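Local coordinates for protein apolipophorin-3b (Locusta migratoria, PDB 1AEP) that assists the loading of diacylglycerol into lipophorin by covering the growing hydrophobic surface of the particle, supporting lipid transport during insect flight, at residues N82-D87 / G109-D114. Numbering follows the deposited sequence.
Sequences NNSIHD and GHQWQD
Q111 reaches S84 through the nitrogen of its side-chain amide, and one hydrogen bond, NE2 of Q111 to OG of S84 at 3.3 Å, carries the whole contact. The bond is long and bent: the angle at the hydrogen is 144°, and the hydroxyl oxygen lies 22° out of the amide plane, so the donor is not aimed squarely at it. The other amide branch is a little more distant, with OE1 of Q111 3.6 Å from OG of S84 and 4.1 Å from CB of S84. Both side chains leave their backbones toward each other, which lets two polar groups bridge a CA separation of 9.2 Å between S84 and Q111. Only 72 Å² of surface is buried between the segments, nearly all of it on this pair.

The hydroxyl of S84 sits between its backbone N and carbonyl carbon (chi1 52°), where it also makes a weak hydrogen bond to L81 O, one turn back along the chain; the side chain touches N107 as well. Q111 extends from the second half of helix 94-121 on a chain bent at chi2. The bridge links 82-87, which lies on helix 69-83, to helix 94-121, the next helix of the five-helix apolipophorin-III bundle, at the surface of the fold, where both residues remain partly exposed.

Inward from this link, neighbours of the two residues build the hydrophobic interior. I85 packs on F48 and I52 of helix 36-63 and on A104 and V108 of helix 94-121, while the W112 ring meets F77 edge-to-face and touches V11, L14 and A138. Past I85, the carbonyl oxygen of H86 accepts a hydrogen bond from K49 NZ, tying 82-87 to helix 36-63 as well.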
ATOM      1  N   ASN A  82       1.347   8.466  -0.776  1.00 16.04           N
ATOM      2  CA  ASN A  82       2.111   8.949   0.353  1.00 61.29           C
ATOM      3  C   ASN A  82       1.245   9.548   1.450  1.00 20.88           C
ATOM      4  O   ASN A  82       1.542   9.451   2.637  1.00 49.80           O
ATOM      5  CB  ASN A  82       3.046  10.032  -0.075  1.00 29.04           C
ATOM      6  CG  ASN A  82       3.980  10.254   1.052  1.00 63.34           C
ATOM      7  OD1 ASN A  82       4.584   9.282   1.542  1.00 25.28           O
ATOM      8  ND2 ASN A  82       4.056  11.498   1.479  1.00 71.42           N
ATOM      9  N   ASN A  83       0.166  10.185   1.057  1.00 62.10           N
ATOM     10  CA  ASN A  83      -0.688  10.801   2.036  1.00 57.25           C
ATOM     11  C   ASN A  83      -1.519   9.815   2.829  1.00 12.37           C
ATOM     12  O   ASN A  83      -1.877  10.052   3.980  1.00100.00           O
ATOM     13  CB  ASN A  83      -1.482  11.994   1.497  1.00 57.74           C
ATOM     14  CG  ASN A  83      -0.518  13.078   1.020  1.00100.00           C
ATOM     15  OD1 ASN A  83      -0.928  14.139   0.530  1.00100.00           O
ATOM     16  ND2 ASN A  83       0.792  12.803   1.145  1.00 85.40           N
ATOM     17  N   SER A  84      -1.826   8.695   2.225  1.00 29.89           N
ATOM     18  CA  SER A  84      -2.616   7.755   2.963  1.00 26.66           C
ATOM     19  C   SER A  84      -1.817   6.912   3.931  1.00 27.90           C
ATOM     20  O   SER A  84      -2.402   6.175   4.711  1.00 92.27           O
ATOM     21  CB  SER A  84      -3.643   6.990   2.156  1.00 49.74           C
ATOM     22  OG  SER A  84      -3.048   6.404   1.037  1.00 32.11           O
ATOM     23  N   ILE A  85      -0.482   7.042   3.921  1.00 29.49           N
ATOM     24  CA  ILE A  85       0.338   6.263   4.852  1.00 45.84           C
ATOM     25  C   ILE A  85       1.108   7.044   5.935  1.00 32.38           C
ATOM     26  O   ILE A  85       1.258   6.555   7.056  1.00 83.01           O
ATOM     27  CB  ILE A  85       1.194   5.159   4.232  1.00 18.94           C
ATOM     28  CG1 ILE A  85       1.915   5.605   2.957  1.00 20.28           C
ATOM     29  CG2 ILE A  85       0.378   3.907   4.000  1.00 44.35           C
ATOM     30  CD1 ILE A  85       3.304   6.171   3.219  1.00 20.76           C
ATOM     31  N   HIS A  86       1.603   8.231   5.586  1.00 31.73           N
ATOM     32  CA  HIS A  86       2.386   9.078   6.479  1.00 37.66           C
ATOM     33  C   HIS A  86       2.085   8.928   7.961  1.00 82.10           C
ATOM     34  O   HIS A  86       2.963   8.684   8.795  1.00 44.00           O
ATOM     35  CB  HIS A  86       2.360  10.562   6.114  1.00 46.65           C
ATOM     36  CG  HIS A  86       3.655  11.199   6.506  1.00100.00           C
ATOM     37  ND1 HIS A  86       4.892  10.627   6.190  1.00100.00           N
ATOM     38  CD2 HIS A  86       3.891  12.337   7.212  1.00100.00           C
ATOM     39  CE1 HIS A  86       5.835  11.425   6.689  1.00100.00           C
ATOM     40  NE2 HIS A  86       5.266  12.463   7.311  1.00100.00           N
ATOM     41  N   ASP A  87       0.815   9.081   8.276  1.00 35.18           N
ATOM     42  CA  ASP A  87       0.369   8.995   9.643  1.00 83.41           C
ATOM     43  C   ASP A  87      -0.343   7.711   9.930  1.00 33.97           C
ATOM     44  O   ASP A  87      -1.553   7.685  10.074  1.00 86.84           O
ATOM     45  CB  ASP A  87      -0.598  10.121   9.945  1.00100.00           C
ATOM     46  CG  ASP A  87       0.111  11.421  10.051  1.00100.00           C
ATOM     47  OD1 ASP A  87       1.154  11.590  10.670  1.00100.00           O
ATOM     48  OD2 ASP A  87      -0.508  12.395   9.392  1.00100.00           O
ATOM     49  N   GLY A 109      -5.105   0.309  -1.410  1.00  7.32           N
ATOM     50  CA  GLY A 109      -5.768  -0.558  -2.358  1.00 27.29           C
ATOM     51  C   GLY A 109      -6.707   0.189  -3.296  1.00  6.65           C
ATOM     52  O   GLY A 109      -6.746  -0.077  -4.501  1.00 49.15           O
ATOM     53  N   HIS A 110      -7.472   1.126  -2.721  1.00 12.59           N
ATOM     54  CA  HIS A 110      -8.436   1.909  -3.479  1.00  2.63           C
ATOM     55  C   HIS A 110      -7.780   2.804  -4.488  1.00 14.30           C
ATOM     56  O   HIS A 110      -8.255   2.926  -5.607  1.00 44.48           O
ATOM     57  CB  HIS A 110      -9.424   2.655  -2.628  1.00 16.77           C
ATOM     58  CG  HIS A 110     -10.291   1.682  -1.939  1.00  6.61           C
ATOM     59  ND1 HIS A 110     -10.898   2.017  -0.741  1.00 47.00           N
ATOM     60  CD2 HIS A 110     -10.636   0.412  -2.273  1.00 40.52           C
ATOM     61  CE1 HIS A 110     -11.586   0.943  -0.379  1.00 15.82           C
ATOM     62  NE2 HIS A 110     -11.468  -0.031  -1.268  1.00 29.53           N
ATOM     63  N   GLN A 111      -6.672   3.397  -4.074  1.00 16.86           N
ATOM     64  CA  GLN A 111      -5.889   4.264  -4.913  1.00 31.66           C
ATOM     65  C   GLN A 111      -5.251   3.503  -6.079  1.00  6.29           C
ATOM     66  O   GLN A 111      -5.048   4.056  -7.161  1.00 55.49           O
ATOM     67  CB  GLN A 111      -4.864   4.918  -4.039  1.00  9.24           C
ATOM     68  CG  GLN A 111      -5.273   6.343  -3.712  1.00 66.13           C
ATOM     69  CD  GLN A 111      -4.806   6.752  -2.337  1.00100.00           C
ATOM     70  OE1 GLN A 111      -5.592   7.020  -1.420  1.00100.00           O
ATOM     71  NE2 GLN A 111      -3.484   6.764  -2.188  1.00 80.44           N
ATOM     72  N   TRP A 112      -4.943   2.225  -5.843  1.00 19.10           N
ATOM     73  CA  TRP A 112      -4.388   1.367  -6.855  1.00 25.07           C
ATOM     74  C   TRP A 112      -5.458   1.016  -7.864  1.00  5.36           C
ATOM     75  O   TRP A 112      -5.207   1.014  -9.062  1.00 36.91           O
ATOM     76  CB  TRP A 112      -3.753   0.116  -6.277  1.00 12.52           C
ATOM     77  CG  TRP A 112      -2.301   0.396  -6.146  1.00 10.99           C
ATOM     78  CD1 TRP A 112      -1.632   0.604  -4.993  1.00  1.00           C
ATOM     79  CD2 TRP A 112      -1.358   0.566  -7.218  1.00 20.05           C
ATOM     80  NE1 TRP A 112      -0.328   0.900  -5.268  1.00 23.50           N
ATOM     81  CE2 TRP A 112      -0.110   0.851  -6.618  1.00  8.29           C
ATOM     82  CE3 TRP A 112      -1.411   0.450  -8.622  1.00 13.50           C
ATOM     83  CZ2 TRP A 112       1.072   1.072  -7.365  1.00 18.04           C
ATOM     84  CZ3 TRP A 112      -0.272   0.697  -9.356  1.00  8.53           C
ATOM     85  CH2 TRP A 112       0.962   1.005  -8.746  1.00 13.75           C
ATOM     86  N   GLN A 113      -6.659   0.757  -7.367  1.00  9.81           N
ATOM     87  CA  GLN A 113      -7.754   0.448  -8.252  1.00 10.81           C
ATOM     88  C   GLN A 113      -8.058   1.635  -9.155  1.00 17.11           C
ATOM     89  O   GLN A 113      -8.182   1.487 -10.360  1.00 23.73           O
ATOM     90  CB  GLN A 113      -8.986   0.047  -7.464  1.00 14.04           C
ATOM     91  CG  GLN A 113      -8.707  -1.183  -6.591  1.00 18.97           C
ATOM     92  CD  GLN A 113      -9.950  -1.811  -5.978  1.00  9.23           C
ATOM     93  OE1 GLN A 113     -10.132  -3.048  -6.028  1.00 56.90           O
ATOM     94  NE2 GLN A 113     -10.801  -0.964  -5.378  1.00 34.50           N
ATOM     95  N   ASP A 114      -8.152   2.830  -8.564  1.00 13.55           N
ATOM     96  CA  ASP A 114      -8.403   4.077  -9.298  1.00 18.78           C
ATOM     97  C   ASP A 114      -7.473   4.223 -10.498  1.00  9.03           C
ATOM     98  O   ASP A 114      -7.908   4.325 -11.636  1.00 50.09           O
ATOM     99  CB  ASP A 114      -7.993   5.252  -8.434  1.00 41.90           C
ATOM    100  CG  ASP A 114      -9.157   6.035  -7.975  1.00 54.90           C
ATOM    101  OD1 ASP A 114     -10.196   5.519  -7.622  1.00100.00           O
ATOM    102  OD2 ASP A 114      -8.924   7.341  -7.987  1.00 93.76           O
TER